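Local coordinates for protein translation initiation factor eIF2B, subunit delta (Archaeoglobus fulgidus, PDB 1T5O) that probably catalyses the interconversion of methylthioribose-1-phosphate and methylthioribulose-1-phosphate, an isomerase step in methionine biosynthesis, at residues A[13-18]-A[22-27]; A[215-220]-A[251-256]; A[142-147]-A[168-173]. All blocks are in the same frame, centred on the assembly; numbering follows the deposited sequence.

Contact 1. Residues A[13-18]-A[22-27]; sequences KLIDQT and EKLEVI
L14 and I27 pair across an antiparallel beta hairpin, which forms two of the three strands of a small sheet near the N-terminus. Backbone bonds hold it. L14 N donates to I27 O at 3.0 Å, and I27 N returns a bond to L14 O. D16 N extends the pattern to E25 O at 2.7 Å, with a nearly straight N-H...O angle of 171°. I15 and V26 form the non-hydrogen-bonded pair between these links.

The apolar contacts lie on both faces of the hairpin. On the face of L14 and I27, the two CD1 methyls meet at 4.0 Å. The I27 CG1 branch sits between its backbone N and carbonyl carbon (chi1 56°), which brings CD1 over both L14 CD1 and D16 CG. On the other face, I15 CG2 touches L24 CD1 at 3.9 Å.

Polar side chains close the turn end. K23 NZ forms a salt bridge with E25 OE2, which K19 also pairs with. T18 OG1 donates to D16 OD1 from above the carboxylate plane. With an alanine here in place of D16, the T18 hydroxyl would probably lose its acceptor and a gap would open beside I27. One water donates to D16 O and K23 O and accepts from E25 N at 2.7 Å.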
loop_
_atom_site.group_PDB
_atom_site.type_symbol
_atom_site.label_atom_id
_atom_site.label_comp_id
_atom_site.label_asym_id
_atom_site.label_seq_id
_atom_site.Cartn_x
_atom_site.Cartn_y
_atom_site.Cartn_z
ATOM N N LYS A 13 17.890 -26.281 -11.657
ATOM C CA LYS A 13 17.123 -26.184 -10.417
ATOM C C LYS A 13 16.820 -24.712 -10.114
ATOM O O LYS A 13 17.673 -23.847 -10.345
ATOM C CB LYS A 13 17.909 -26.779 -9.250
ATOM C CG LYS A 13 18.450 -28.190 -9.473
ATOM C CD LYS A 13 17.342 -29.243 -9.507
ATOM C CE LYS A 13 17.942 -30.660 -9.579
ATOM N NZ LYS A 13 18.838 -30.932 -8.401
ATOM N N LEU A 14 15.610 -24.439 -9.610
ATOM C CA LEU A 14 15.182 -23.078 -9.242
ATOM C C LEU A 14 14.434 -23.103 -7.921
ATOM O O LEU A 14 13.718 -24.060 -7.617
ATOM C CB LEU A 14 14.158 -22.481 -10.211
ATOM C CG LEU A 14 13.987 -22.683 -11.707
ATOM C CD1 LEU A 14 12.584 -22.249 -12.066
ATOM C CD2 LEU A 14 15.003 -21.879 -12.479
ATOM N N ILE A 15 14.573 -22.030 -7.155
ATOM C CA ILE A 15 13.827 -21.898 -5.917
ATOM C C ILE A 15 12.455 -21.480 -6.449
ATOM O O ILE A 15 12.357 -20.539 -7.241
ATOM C CB ILE A 15 14.385 -20.759 -5.032
ATOM C CG1 ILE A 15 15.607 -21.241 -4.257
ATOM C CG2 ILE A 15 13.304 -20.261 -4.078
ATOM C CD1 ILE A 15 16.331 -20.126 -3.516
ATOM N N ASP A 16 11.402 -22.168 -6.028
ATOM C CA ASP A 16 10.049 -21.841 -6.499
ATOM C C ASP A 16 9.506 -20.668 -5.672
ATOM O O ASP A 16 8.848 -20.870 -4.651
ATOM C CB ASP A 16 9.115 -23.046 -6.329
ATOM C CG ASP A 16 7.800 -22.878 -7.065
ATOM O OD1 ASP A 16 7.485 -21.749 -7.493
ATOM O OD2 ASP A 16 7.073 -23.881 -7.218
ATOM N N GLN A 17 9.759 -19.447 -6.132
ATOM C CA GLN A 17 9.328 -18.261 -5.403
ATOM C C GLN A 17 7.826 -18.131 -5.190
ATOM O O GLN A 17 7.394 -17.520 -4.225
ATOM C CB GLN A 17 9.912 -17.000 -6.063
ATOM C CG GLN A 17 11.400 -16.834 -5.761
ATOM C CD GLN A 17 12.020 -15.630 -6.446
ATOM O OE1 GLN A 17 11.547 -14.506 -6.288
ATOM N NE2 GLN A 17 13.090 -15.858 -7.205
ATOM N N THR A 18 7.027 -18.726 -6.059
ATOM C CA THR A 18 5.581 -18.660 -5.884
ATOM C C THR A 18 5.154 -19.375 -4.591
ATOM O O THR A 18 4.044 -19.174 -4.111
ATOM C CB THR A 18 4.837 -19.315 -7.067
ATOM O OG1 THR A 18 4.921 -20.741 -6.947
ATOM C CG2 THR A 18 5.461 -18.881 -8.392
ATOM N N GLU A 22 5.672 -19.169 2.774
ATOM C CA GLU A 22 5.309 -20.364 3.529
ATOM C C GLU A 22 6.240 -21.560 3.391
ATOM O O GLU A 22 6.494 -22.261 4.370
ATOM C CB GLU A 22 3.887 -20.799 3.166
ATOM C CG GLU A 22 3.586 -22.266 3.471
ATOM C CD GLU A 22 2.119 -22.584 3.387
ATOM O OE1 GLU A 22 1.503 -22.360 2.317
ATOM O OE2 GLU A 22 1.581 -23.058 4.410
ATOM N N LYS A 23 6.752 -21.801 2.188
ATOM C CA LYS A 23 7.633 -22.944 1.993
ATOM C C LYS A 23 8.769 -22.689 1.032
ATOM O O LYS A 23 8.603 -22.005 0.018
ATOM C CB LYS A 23 6.834 -24.150 1.476
ATOM C CG LYS A 23 5.637 -24.545 2.338
ATOM C CD LYS A 23 5.157 -25.999 2.101
ATOM C CE LYS A 23 5.071 -26.377 0.607
ATOM N NZ LYS A 23 6.401 -26.709 -0.017
ATOM N N LEU A 24 9.933 -23.235 1.362
ATOM C CA LEU A 24 11.097 -23.137 0.490
ATOM C C LEU A 24 11.052 -24.439 -0.299
ATOM O O LEU A 24 11.194 -25.523 0.272
ATOM C CB LEU A 24 12.390 -23.060 1.296
ATOM C CG LEU A 24 13.693 -23.184 0.490
ATOM C CD1 LEU A 24 13.685 -22.224 -0.703
ATOM C CD2 LEU A 24 14.870 -22.897 1.409
ATOM N N GLU A 25 10.819 -24.323 -1.602
ATOM C CA GLU A 25 10.730 -25.464 -2.488
ATOM C C GLU A 25 11.640 -25.317 -3.692
ATOM O O GLU A 25 11.558 -24.320 -4.412
ATOM C CB GLU A 25 9.310 -25.612 -3.020
ATOM C CG GLU A 25 8.411 -26.506 -2.237
ATOM C CD GLU A 25 7.222 -26.941 -3.073
ATOM O OE1 GLU A 25 7.446 -27.427 -4.205
ATOM O OE2 GLU A 25 6.071 -26.804 -2.608
ATOM N N VAL A 26 12.493 -26.313 -3.923
ATOM C CA VAL A 26 13.370 -26.283 -5.080
ATOM C C VAL A 26 12.720 -27.137 -6.167
ATOM O O VAL A 26 12.422 -28.316 -5.947
ATOM C CB VAL A 26 14.778 -26.856 -4.756
ATOM C CG1 VAL A 26 15.593 -27.012 -6.046
ATOM C CG2 VAL A 26 15.509 -25.930 -3.767
ATOM N N ILE A 27 12.468 -26.549 -7.329
ATOM C CA ILE A 27 11.882 -27.323 -8.409
ATOM C C ILE A 27 12.914 -27.615 -9.496
ATOM O O ILE A 27 13.964 -26.967 -9.596
ATOM C CB ILE A 27 10.668 -26.624 -9.042
ATOM C CG1 ILE A 27 11.054 -25.226 -9.523
ATOM C CG2 ILE A 27 9.528 -26.581 -8.042
ATOM C CD1 ILE A 27 9.889 -24.422 -10.077
HETATM O O HOH W 1 10.043 -21.868 -2.330
#

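Contact 2. Residues A[215-220]-A[251-256]; sequences SMVGIV and SVVAKH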
loop_
_atom_site.group_PDB
_atom_site.type_symbol
_atom_site.label_atom_id
_atom_site.label_comp_id
_atom_site.label_asym_id
_atom_site.label_seq_id
_atom_site.Cartn_x
_atom_site.Cartn_y
_atom_site.Cartn_z
ATOM N N SER A 215 2.805 2.915 2.713
ATOM C CA SER A 215 2.355 4.209 3.187
ATOM C C SER A 215 3.011 4.610 4.514
ATOM O O SER A 215 3.010 5.800 4.878
ATOM C CB SER A 215 0.833 4.194 3.379
ATOM O OG SER A 215 0.513 3.423 4.540
ATOM N N MET A 216 3.554 3.637 5.249
ATOM C CA MET A 216 4.190 3.941 6.539
ATOM C C MET A 216 5.574 4.537 6.376
ATOM O O MET A 216 6.233 4.850 7.363
ATOM C CB MET A 216 4.286 2.681 7.426
ATOM C CG MET A 216 2.990 2.332 8.130
ATOM S SD MET A 216 2.946 0.604 8.681
ATOM C CE MET A 216 1.206 0.366 8.946
ATOM N N VAL A 217 6.033 4.698 5.143
ATOM C CA VAL A 217 7.342 5.288 4.935
ATOM C C VAL A 217 7.366 6.689 5.566
ATOM O O VAL A 217 8.390 7.125 6.056
ATOM C CB VAL A 217 7.679 5.413 3.419
ATOM C CG1 VAL A 217 9.071 6.025 3.238
ATOM C CG2 VAL A 217 7.660 4.014 2.786
ATOM N N GLY A 218 6.238 7.393 5.531
ATOM C CA GLY A 218 6.195 8.723 6.123
ATOM C C GLY A 218 6.409 8.746 7.631
ATOM O O GLY A 218 7.285 9.457 8.132
ATOM N N ILE A 219 5.620 7.969 8.375
ATOM C CA ILE A 219 5.785 7.989 9.816
ATOM C C ILE A 219 7.138 7.466 10.306
ATOM O O ILE A 219 7.707 8.016 11.282
ATOM C CB ILE A 219 4.600 7.271 10.534
ATOM C CG1 ILE A 219 4.563 7.681 12.024
ATOM C CG2 ILE A 219 4.702 5.722 10.371
ATOM C CD1 ILE A 219 3.353 7.082 12.770
ATOM N N VAL A 220 7.696 6.454 9.636
ATOM C CA VAL A 220 8.981 5.940 10.120
ATOM C C VAL A 220 10.093 6.974 9.969
ATOM O O VAL A 220 10.974 7.071 10.835
ATOM C CB VAL A 220 9.401 4.552 9.464
ATOM C CG1 VAL A 220 8.418 3.454 9.885
ATOM C CG2 VAL A 220 9.468 4.644 7.930
ATOM N N SER A 251 11.259 7.985 -2.395
ATOM C CA SER A 251 12.322 8.968 -2.621
ATOM C C SER A 251 11.906 10.400 -2.230
ATOM O O SER A 251 12.746 11.201 -1.806
ATOM C CB SER A 251 12.801 8.932 -4.088
ATOM O OG SER A 251 12.021 9.787 -4.932
ATOM N N VAL A 252 10.623 10.722 -2.352
ATOM C CA VAL A 252 10.170 12.069 -2.031
ATOM C C VAL A 252 10.201 12.282 -0.510
ATOM O O VAL A 252 10.651 13.323 -0.041
ATOM C CB VAL A 252 8.730 12.324 -2.574
ATOM C CG1 VAL A 252 8.157 13.674 -2.030
ATOM C CG2 VAL A 252 8.767 12.386 -4.098
ATOM N N VAL A 253 9.732 11.290 0.245
ATOM C CA VAL A 253 9.708 11.387 1.700
ATOM C C VAL A 253 11.153 11.441 2.222
ATOM O O VAL A 253 11.490 12.275 3.070
ATOM C CB VAL A 253 8.929 10.189 2.302
ATOM C CG1 VAL A 253 8.890 10.294 3.839
ATOM C CG2 VAL A 253 7.497 10.195 1.757
ATOM N N ALA A 254 12.019 10.578 1.692
ATOM C CA ALA A 254 13.410 10.570 2.115
ATOM C C ALA A 254 14.089 11.920 1.832
ATOM O O ALA A 254 14.820 12.438 2.667
ATOM C CB ALA A 254 14.175 9.429 1.418
ATOM N N LYS A 255 13.859 12.474 0.657
ATOM C CA LYS A 255 14.455 13.762 0.291
ATOM C C LYS A 255 14.009 14.860 1.288
ATOM O O LYS A 255 14.822 15.625 1.798
ATOM C CB LYS A 255 14.039 14.116 -1.151
ATOM C CG LYS A 255 14.393 15.522 -1.596
ATOM C CD LYS A 255 15.812 15.878 -1.178
ATOM C CE LYS A 255 16.825 15.083 -1.951
ATOM N NZ LYS A 255 17.025 15.757 -3.246
ATOM N N HIS A 256 12.718 14.900 1.596
ATOM C CA HIS A 256 12.201 15.895 2.532
ATOM C C HIS A 256 12.823 15.764 3.926
ATOM O O HIS A 256 12.989 16.759 4.639
ATOM C CB HIS A 256 10.687 15.767 2.677
ATOM C CG HIS A 256 10.097 16.842 3.527
ATOM N ND1 HIS A 256 9.933 18.135 3.073
ATOM C CD2 HIS A 256 9.753 16.859 4.840
ATOM C CE1 HIS A 256 9.518 18.900 4.070
ATOM N NE2 HIS A 256 9.403 18.151 5.152
#
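V253 presses its CG1 methyl against the backbone of V217 and G218. This is the tight part of the contact. V253 CG1 lies 3.9 Å from G218 CA and equally far from V217 O. The methyl thus rests on the helix backbone at G218. The CA atoms of G218 and V253 come within 6.2 Å, a short spacing for two neighbouring helices. The V253 torsion explains the fit: CG1 is anti to the backbone N (chi1 -180°) and leads toward the other helix. V217 adds a looser touch, with its CG1 4.3 Å from V253 CB. All three residues are buried, and the contact between them is purely van der Waals.

The two helices belong to the Rossmann-like part of the fold. Helix 217-222 lies on the crossover from edge strand 208-212, past strands 182-186 and 149-152, to strand 228-231. Helix 247-256 lies on the next connection, which leads to strand 261-264. V217 also packs on L151 of strand 149-152, so this helix is seated on the central sheet.

M221, one turn on in helix 217-222, carries the packing further onto V253 and A254. Within the two segments A254 stands back, its CB 6.4 Å from V217 CG1. The loose side begins at K255 and H256. H256 is exposed and K255 partly so; K255 NZ bonds to E315 O. The first segment has a different far side. It faces the second subunit, where S215 O accepts a hydrogen bond from T249 OG1 of that subunit. I219 packs on I245 of the same neighbouring subunit.

Contact 3. Residues A[142-147]-A[168-173]; sequences ELLEDG and LGVVRS
L144 reaches from a loop onto helix 167-176, where V170 receives it. Its CB points toward the helix and starts the approach. CG carries the fork of the side chain, and the two methyls part there. CD2 is the branch that touches. It lies 3.8 Å from V170 CG1, and L144 CD2 is also 3.8 Å from V170 O. A third neighbour is the backbone of the next residue, with L144 CD2 4.2 Å from V171 CA. The methyl therefore sits against one valine side chain and a short piece of helix backbone. CD1 takes the other branch and stays farther from V170 CG1.

The torsions of L144 are unusual. Neither chi1 (-110°) nor chi2 (27°) is near a staggered value. V170 meets it more simply, with CG1 anti to its backbone N (chi1 168°). The CB of V171 points away from the loop, and its CA is what L144 meets.

Other parts of the core pack around the same side chains. L144 also packs on I181 and on I230 of strand 228-231, and V170 shares I230. Backbone O of L144 accepts a hydrogen bond from K179 NZ. The contact thus ties the entry to strand 149-152 to the helix leading from that strand to strand 182-186, a beta-alpha-beta unit of the Rossmann-like fold.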
loop_
_atom_site.group_PDB
_atom_site.type_symbol
_atom_site.label_atom_id
_atom_site.label_comp_id
_atom_site.label_asym_id
_atom_site.label_seq_id
_atom_site.Cartn_x
_atom_site.Cartn_y
_atom_site.Cartn_z
ATOM N N GLU A 142 30.521 0.378 2.344
ATOM C CA GLU A 142 31.252 1.531 2.842
ATOM C C GLU A 142 30.312 2.697 3.187
ATOM O O GLU A 142 30.723 3.639 3.887
ATOM C CB GLU A 142 32.292 2.001 1.804
ATOM C CG GLU A 142 33.495 1.041 1.638
ATOM C CD GLU A 142 34.124 0.674 2.983
ATOM O OE1 GLU A 142 34.703 1.574 3.629
ATOM O OE2 GLU A 142 34.016 -0.502 3.409
ATOM N N LEU A 143 29.069 2.639 2.693
ATOM C CA LEU A 143 28.058 3.686 2.961
ATOM C C LEU A 143 27.188 3.336 4.169
ATOM O O LEU A 143 26.281 4.071 4.550
ATOM C CB LEU A 143 27.136 3.865 1.749
ATOM C CG LEU A 143 27.857 4.176 0.450
ATOM C CD1 LEU A 143 26.846 4.143 -0.703
ATOM C CD2 LEU A 143 28.552 5.500 0.543
ATOM N N LEU A 144 27.455 2.192 4.761
ATOM C CA LEU A 144 26.677 1.759 5.892
ATOM C C LEU A 144 27.567 1.766 7.140
ATOM O O LEU A 144 28.747 1.390 7.080
ATOM C CB LEU A 144 26.144 0.352 5.597
ATOM C CG LEU A 144 24.647 0.135 5.344
ATOM C CD1 LEU A 144 23.980 1.364 4.792
ATOM C CD2 LEU A 144 24.468 -1.089 4.456
ATOM N N GLU A 145 26.988 2.190 8.258
ATOM C CA GLU A 145 27.686 2.249 9.532
ATOM C C GLU A 145 27.042 1.299 10.550
ATOM O O GLU A 145 25.860 0.922 10.453
ATOM C CB GLU A 145 27.688 3.691 10.067
ATOM C CG GLU A 145 28.617 4.678 9.289
ATOM C CD GLU A 145 28.083 5.093 7.899
ATOM O OE1 GLU A 145 26.954 5.595 7.837
ATOM O OE2 GLU A 145 28.786 4.928 6.870
ATOM N N ASP A 146 27.836 0.886 11.528
ATOM C CA ASP A 146 27.337 -0.022 12.559
ATOM C C ASP A 146 26.094 0.601 13.207
ATOM O O ASP A 146 26.099 1.783 13.545
ATOM C CB ASP A 146 28.448 -0.262 13.594
ATOM C CG ASP A 146 28.039 -1.250 14.678
ATOM O OD1 ASP A 146 27.513 -2.344 14.362
ATOM O OD2 ASP A 146 28.259 -0.930 15.862
ATOM N N GLY A 147 25.027 -0.182 13.351
ATOM C CA GLY A 147 23.815 0.330 13.973
ATOM C C GLY A 147 22.791 0.933 13.016
ATOM O O GLY A 147 21.667 1.273 13.407
ATOM N N LEU A 168 20.035 -5.504 -1.221
ATOM C CA LEU A 168 20.168 -6.354 -0.039
ATOM C C LEU A 168 21.580 -6.978 -0.014
ATOM O O LEU A 168 22.038 -7.465 1.025
ATOM C CB LEU A 168 19.059 -7.441 -0.030
ATOM C CG LEU A 168 17.621 -6.852 -0.002
ATOM C CD1 LEU A 168 16.596 -7.987 0.207
ATOM C CD2 LEU A 168 17.489 -5.813 1.162
ATOM N N GLY A 169 22.259 -6.954 -1.164
ATOM C CA GLY A 169 23.622 -7.455 -1.230
ATOM C C GLY A 169 24.514 -6.463 -0.479
ATOM O O GLY A 169 25.527 -6.846 0.127
ATOM N N VAL A 170 24.139 -5.186 -0.517
ATOM C CA VAL A 170 24.895 -4.134 0.191
ATOM C C VAL A 170 24.723 -4.333 1.697
ATOM O O VAL A 170 25.657 -4.135 2.486
ATOM C CB VAL A 170 24.383 -2.727 -0.197
ATOM C CG1 VAL A 170 24.956 -1.665 0.757
ATOM C CG2 VAL A 170 24.792 -2.406 -1.657
ATOM N N VAL A 171 23.523 -4.712 2.091
ATOM C CA VAL A 171 23.238 -5.000 3.483
ATOM C C VAL A 171 24.033 -6.258 3.854
ATOM O O VAL A 171 24.719 -6.264 4.878
ATOM C CB VAL A 171 21.728 -5.249 3.728
ATOM C CG1 VAL A 171 21.504 -5.773 5.140
ATOM C CG2 VAL A 171 20.943 -3.945 3.559
ATOM N N ARG A 172 23.990 -7.310 3.029
ATOM C CA ARG A 172 24.761 -8.513 3.389
ATOM C C ARG A 172 26.251 -8.220 3.515
ATOM O O ARG A 172 26.909 -8.728 4.426
ATOM C CB ARG A 172 24.550 -9.665 2.391
ATOM C CG ARG A 172 23.137 -10.227 2.425
ATOM C CD ARG A 172 22.978 -11.522 1.621
ATOM N NE ARG A 172 21.646 -12.068 1.865
ATOM C CZ ARG A 172 20.546 -11.690 1.229
ATOM N NH1 ARG A 172 20.608 -10.763 0.276
ATOM N NH2 ARG A 172 19.372 -12.201 1.582
ATOM N N SER A 173 26.810 -7.393 2.638
ATOM C CA SER A 173 28.238 -7.109 2.755
ATOM C C SER A 173 28.576 -6.364 4.050
ATOM O O SER A 173 29.625 -6.628 4.666
ATOM C CB SER A 173 28.741 -6.311 1.552
ATOM O OG SER A 173 28.626 -7.094 0.370
#

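How the contacts relate
Along the chain, contact 1 comes first, then contact 3, then contact 2. Contact 1 lies in the three-stranded N-terminal sheet. Contacts 2 and 3 both lie against the large mixed sheet, whose strands 208-212, 182-186, 149-152, 228-231, 261-264 and 319-322 run in the Rossmann order. Their helices cover opposite faces of it, and their centres are 20 Å apart. The centre of contact 1 is 27 Å from that of contact 3 and 33 Å from that of contact 2. Contact 3 is inside the Rossmann-like core, and contact 2 is at the dimer interface. Contact 1 is near the predicted substrate-binding R45, to which Q17 is hydrogen-bonded, so the N-terminal sheet probably borders the substrate site.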